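Local coordinates for protein DNA polymerase III, beta subunit (Eubacterium rectale, PDB 3T0P) that probably tethers DNA polymerases and other proteins to DNA as a ring-shaped homodimeric sliding clamp, conferring processivity on replication, at residues Met2-Leu12 and Val79-Glu90. Residues are numbered along the deposited sequence; the frame is centred on the assembly and turned at random.
With EDO (1,2-ethanediol), chain C.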
loop_
_atom_site.group_PDB
_atom_site.type_symbol
_atom_site.label_atom_id
_atom_site.label_comp_id
_atom_site.label_asym_id
_atom_site.label_seq_id
_atom_site.Cartn_x
_atom_site.Cartn_y
_atom_site.Cartn_z
HETATM N N MSE B 2 30.598 -17.830 -17.563
HETATM C CA MSE B 2 30.735 -16.866 -16.460
HETATM C C MSE B 2 30.675 -17.480 -15.066
HETATM O O MSE B 2 29.899 -18.413 -14.842
HETATM C CB MSE B 2 29.601 -15.840 -16.564
HETATM C CG MSE B 2 29.868 -14.561 -15.803
HETATM SE SE MSE B 2 28.376 -13.339 -15.960
HETATM C CE MSE B 2 27.188 -14.283 -14.677
ATOM N N LYS B 3 31.458 -16.919 -14.118
ATOM C CA LYS B 3 31.437 -17.295 -12.696
ATOM C C LYS B 3 31.804 -16.091 -11.833
ATOM O O LYS B 3 32.900 -15.537 -11.984
ATOM C CB LYS B 3 32.328 -18.488 -12.355
ATOM C CG LYS B 3 32.000 -19.049 -10.964
ATOM C CD LYS B 3 32.895 -20.229 -10.584
ATOM C CE LYS B 3 32.679 -20.693 -9.165
ATOM N NZ LYS B 3 33.535 -21.866 -8.837
ATOM N N LEU B 4 30.855 -15.664 -10.960
ATOM C CA LEU B 4 31.061 -14.509 -10.077
ATOM C C LEU B 4 30.684 -14.811 -8.670
ATOM O O LEU B 4 29.823 -15.653 -8.457
ATOM C CB LEU B 4 30.223 -13.274 -10.501
ATOM C CG LEU B 4 29.829 -13.093 -11.930
ATOM C CD1 LEU B 4 28.759 -12.055 -12.039
ATOM C CD2 LEU B 4 31.033 -12.716 -12.764
ATOM N N ILE B 5 31.238 -14.035 -7.709
ATOM C CA ILE B 5 30.905 -14.072 -6.281
ATOM C C ILE B 5 30.625 -12.632 -5.847
ATOM O O ILE B 5 31.487 -11.779 -6.011
ATOM C CB ILE B 5 31.982 -14.750 -5.397
ATOM C CG1 ILE B 5 32.539 -16.039 -6.047
ATOM C CG2 ILE B 5 31.388 -15.068 -4.011
ATOM C CD1 ILE B 5 33.903 -16.457 -5.577
ATOM N N CYS B 6 29.428 -12.356 -5.328
ATOM C CA CYS B 6 28.985 -11.026 -4.880
ATOM C C CYS B 6 28.339 -11.122 -3.547
ATOM O O CYS B 6 27.597 -12.069 -3.334
ATOM C CB CYS B 6 27.992 -10.425 -5.871
ATOM S SG CYS B 6 28.674 -10.078 -7.499
ATOM N N SER B 7 28.433 -10.061 -2.723
ATOM C CA SER B 7 27.664 -10.012 -1.484
ATOM C C SER B 7 26.220 -9.826 -1.892
ATOM O O SER B 7 25.975 -9.128 -2.862
ATOM C CB SER B 7 28.139 -8.896 -0.556
ATOM O OG SER B 7 27.364 -7.712 -0.685
ATOM N N LYS B 8 25.281 -10.490 -1.206
ATOM C CA LYS B 8 23.860 -10.415 -1.521
ATOM C C LYS B 8 23.356 -8.963 -1.462
ATOM O O LYS B 8 22.554 -8.575 -2.307
ATOM C CB LYS B 8 23.047 -11.325 -0.564
ATOM C CG LYS B 8 21.518 -11.297 -0.746
ATOM C CD LYS B 8 20.855 -10.267 0.178
ATOM C CE LYS B 8 19.354 -10.218 0.120
ATOM N NZ LYS B 8 18.718 -11.268 0.962
ATOM N N ALA B 9 23.803 -8.175 -0.460
ATOM C CA ALA B 9 23.333 -6.796 -0.260
ATOM C C ALA B 9 23.734 -5.913 -1.431
ATOM O O ALA B 9 22.933 -5.111 -1.887
ATOM C CB ALA B 9 23.875 -6.228 1.040
ATOM N N ASN B 10 24.934 -6.128 -1.977
ATOM C CA ASN B 10 25.404 -5.340 -3.105
ATOM C C ASN B 10 24.643 -5.713 -4.354
ATOM O O ASN B 10 24.274 -4.848 -5.130
ATOM C CB ASN B 10 26.913 -5.555 -3.287
ATOM C CG ASN B 10 27.736 -4.812 -2.273
ATOM O OD1 ASN B 10 27.299 -3.815 -1.710
ATOM N ND2 ASN B 10 28.979 -5.203 -2.098
ATOM N N LEU B 11 24.362 -7.013 -4.516
ATOM C CA LEU B 11 23.648 -7.523 -5.675
ATOM C C LEU B 11 22.207 -7.066 -5.606
ATOM O O LEU B 11 21.677 -6.651 -6.624
ATOM C CB LEU B 11 23.782 -9.055 -5.702
ATOM C CG LEU B 11 23.404 -9.832 -6.957
ATOM C CD1 LEU B 11 24.139 -9.306 -8.214
ATOM C CD2 LEU B 11 23.730 -11.303 -6.749
ATOM N N LEU B 12 21.611 -7.042 -4.390
ATOM C CA LEU B 12 20.238 -6.607 -4.196
ATOM C C LEU B 12 20.089 -5.120 -4.488
ATOM O O LEU B 12 19.157 -4.731 -5.192
ATOM C CB LEU B 12 19.710 -6.951 -2.785
ATOM C CG LEU B 12 18.289 -6.485 -2.472
ATOM C CD1 LEU B 12 17.278 -7.063 -3.475
ATOM C CD2 LEU B 12 17.891 -6.824 -1.027
ATOM N N VAL B 79 17.460 -12.947 -5.710
ATOM C CA VAL B 79 18.458 -12.166 -4.981
ATOM C C VAL B 79 17.869 -11.637 -3.685
ATOM O O VAL B 79 18.506 -11.745 -2.640
ATOM C CB VAL B 79 19.066 -11.052 -5.881
ATOM C CG1 VAL B 79 19.902 -10.071 -5.068
ATOM C CG2 VAL B 79 19.910 -11.666 -6.995
ATOM N N ARG B 80 16.627 -11.132 -3.743
ATOM C CA ARG B 80 15.878 -10.570 -2.613
ATOM C C ARG B 80 15.527 -11.614 -1.532
ATOM O O ARG B 80 15.347 -11.239 -0.368
ATOM C CB ARG B 80 14.583 -9.928 -3.125
ATOM C CG ARG B 80 14.019 -8.841 -2.229
ATOM C CD ARG B 80 12.909 -8.077 -2.914
ATOM N NE ARG B 80 13.384 -7.337 -4.089
ATOM C CZ ARG B 80 12.942 -7.550 -5.322
ATOM N NH1 ARG B 80 12.009 -8.472 -5.552
ATOM N NH2 ARG B 80 13.411 -6.831 -6.332
ATOM N N LYS B 81 15.364 -12.892 -1.922
ATOM C CA LYS B 81 15.014 -13.978 -1.009
ATOM C C LYS B 81 16.192 -14.880 -0.607
ATOM O O LYS B 81 16.024 -15.704 0.282
ATOM C CB LYS B 81 13.864 -14.801 -1.597
ATOM C CG LYS B 81 12.574 -13.983 -1.625
ATOM C CD LYS B 81 11.367 -14.837 -1.902
ATOM C CE LYS B 81 10.074 -14.070 -1.772
ATOM N NZ LYS B 81 8.968 -14.831 -2.403
ATOM N N LEU B 82 17.391 -14.669 -1.171
ATOM C CA LEU B 82 18.548 -15.455 -0.769
ATOM C C LEU B 82 19.032 -15.044 0.618
ATOM O O LEU B 82 18.756 -13.920 1.041
ATOM C CB LEU B 82 19.709 -15.316 -1.777
ATOM C CG LEU B 82 19.612 -16.153 -3.045
ATOM C CD1 LEU B 82 20.766 -15.854 -3.973
ATOM C CD2 LEU B 82 19.499 -17.630 -2.757
ATOM N N PRO B 83 19.737 -15.940 1.348
ATOM C CA PRO B 83 20.312 -15.528 2.650
ATOM C C PRO B 83 21.332 -14.385 2.467
ATOM O O PRO B 83 21.820 -14.149 1.349
ATOM C CB PRO B 83 21.015 -16.807 3.157
ATOM C CG PRO B 83 20.582 -17.913 2.273
ATOM C CD PRO B 83 20.120 -17.327 0.989
ATOM N N ASP B 84 21.673 -13.688 3.562
ATOM C CA ASP B 84 22.598 -12.549 3.530
ATOM C C ASP B 84 24.022 -13.030 3.618
ATOM O O ASP B 84 24.657 -12.933 4.661
ATOM C CB ASP B 84 22.266 -11.570 4.664
ATOM C CG ASP B 84 20.935 -10.858 4.478
ATOM O OD1 ASP B 84 20.275 -11.074 3.430
ATOM O OD2 ASP B 84 20.582 -10.046 5.334
ATOM N N ASN B 85 24.490 -13.627 2.545
ATOM C CA ASN B 85 25.810 -14.212 2.428
ATOM C C ASN B 85 26.302 -13.981 1.014
ATOM O O ASN B 85 25.679 -13.209 0.292
ATOM C CB ASN B 85 25.754 -15.686 2.770
ATOM C CG ASN B 85 27.047 -16.218 3.367
ATOM O OD1 ASN B 85 28.163 -15.968 2.867
ATOM N ND2 ASN B 85 26.926 -16.977 4.448
ATOM N N ASP B 86 27.418 -14.581 0.621
ATOM C CA ASP B 86 27.935 -14.399 -0.730
ATOM C C ASP B 86 27.141 -15.217 -1.702
ATOM O O ASP B 86 26.788 -16.363 -1.432
ATOM C CB ASP B 86 29.405 -14.771 -0.815
ATOM C CG ASP B 86 30.301 -13.801 -0.089
ATOM O OD1 ASP B 86 29.865 -12.633 0.145
ATOM O OD2 ASP B 86 31.437 -14.185 0.225
ATOM N N VAL B 87 26.818 -14.603 -2.810
ATOM C CA VAL B 87 26.038 -15.224 -3.861
ATOM C C VAL B 87 26.981 -15.578 -5.000
ATOM O O VAL B 87 27.718 -14.714 -5.476
ATOM C CB VAL B 87 24.896 -14.285 -4.323
ATOM C CG1 VAL B 87 24.126 -14.892 -5.491
ATOM C CG2 VAL B 87 23.951 -13.960 -3.164
ATOM N N THR B 88 26.937 -16.832 -5.448
ATOM C CA THR B 88 27.701 -17.246 -6.607
ATOM C C THR B 88 26.728 -17.365 -7.777
ATOM O O THR B 88 25.633 -17.931 -7.648
ATOM C CB THR B 88 28.477 -18.552 -6.327
ATOM O OG1 THR B 88 29.325 -18.312 -5.206
ATOM C CG2 THR B 88 29.327 -19.002 -7.519
ATOM N N ILE B 89 27.137 -16.811 -8.908
ATOM C CA ILE B 89 26.422 -16.896 -10.173
ATOM C C ILE B 89 27.355 -17.586 -11.151
ATOM O O ILE B 89 28.458 -17.091 -11.411
ATOM C CB ILE B 89 25.915 -15.536 -10.731
ATOM C CG1 ILE B 89 25.043 -14.778 -9.686
ATOM C CG2 ILE B 89 25.147 -15.767 -12.057
ATOM C CD1 ILE B 89 24.693 -13.318 -10.086
ATOM N N GLU B 90 26.904 -18.724 -11.686
ATOM C CA GLU B 90 27.642 -19.520 -12.640
ATOM C C GLU B 90 26.753 -19.866 -13.830
ATOM O O GLU B 90 25.612 -20.292 -13.648
ATOM C CB GLU B 90 28.171 -20.790 -11.970
ATOM C CG GLU B 90 29.236 -21.492 -12.793
ATOM C CD GLU B 90 30.260 -22.320 -12.037
ATOM O OE1 GLU B 90 30.081 -22.548 -10.816
ATOM O OE2 GLU B 90 31.249 -22.746 -12.677
HETATM C C1 EDO C . 32.636 -10.002 -2.062
HETATM O O1 EDO C . 31.700 -10.812 -2.783
HETATM C C2 EDO C . 33.576 -10.912 -1.278
HETATM O O2 EDO C . 34.007 -11.987 -2.123
#
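Lys-8, in the first turn of the helix that follows strand 3-7, reaches across to the loop between helix 72-81 and strand 86-90. Its CG stands anti to the backbone N (chi1 178°), and bends at chi2 and chi4 curl the chain so that its methylenes pass the carbonyl oxygens of Val-79 and Pro-83. The ammonium is gripped twice: NZ donates to Leu-82 O at 2.7 Å and forms a salt bridge with Asp-84 OD1 at 2.9 Å, meeting that oxygen nearly along its C-O bond. With an alanine here, the Asp-84 carboxylate would probably lose this cation and Leu-82 O its donor, leaving the loop less firmly tied. The backbone of Lys-8 adds a third tie, N to Asn-85 O.

Deeper in, Leu-11 lies roughly perpendicular to two valines, its CD2 lodging 3.8 Å from both Val-79 CG2 and Val-87 CG1, with Ile-89 CD1 beyond. Val-79 CG1 presses on the helix backbone, 3.5 Å from Leu-12 N. Leu-12 CD1 meets the Arg-80 side chain at about a right angle, touching CA and CG.

Strands 3-7 and 86-90 run antiparallel (155°), with paired backbone bonds joining Leu-4 to Ile-89 and Cys-6 to Val-87; Val-87 N to Cys-6 O is 2.7 Å and nearly straight at 174°. On the face carrying Leu-4 and Ile-89, the selenomethionine Met-2 runs alongside Ile-89, CE 3.6 Å from CG2, and both reach Ile-36 of strand 33-38. On the opposite face the Lys-3 methylenes slant across the Glu-90 carboxylate, the charges staying 4.0 Å apart (NZ to OE1), beyond salt-bridge range. Strand 3-7 entering helix 8-18, paired antiparallel with the strand after helix 72-81, is typical of a beta sliding-clamp domain, whose helices line the ring's inside.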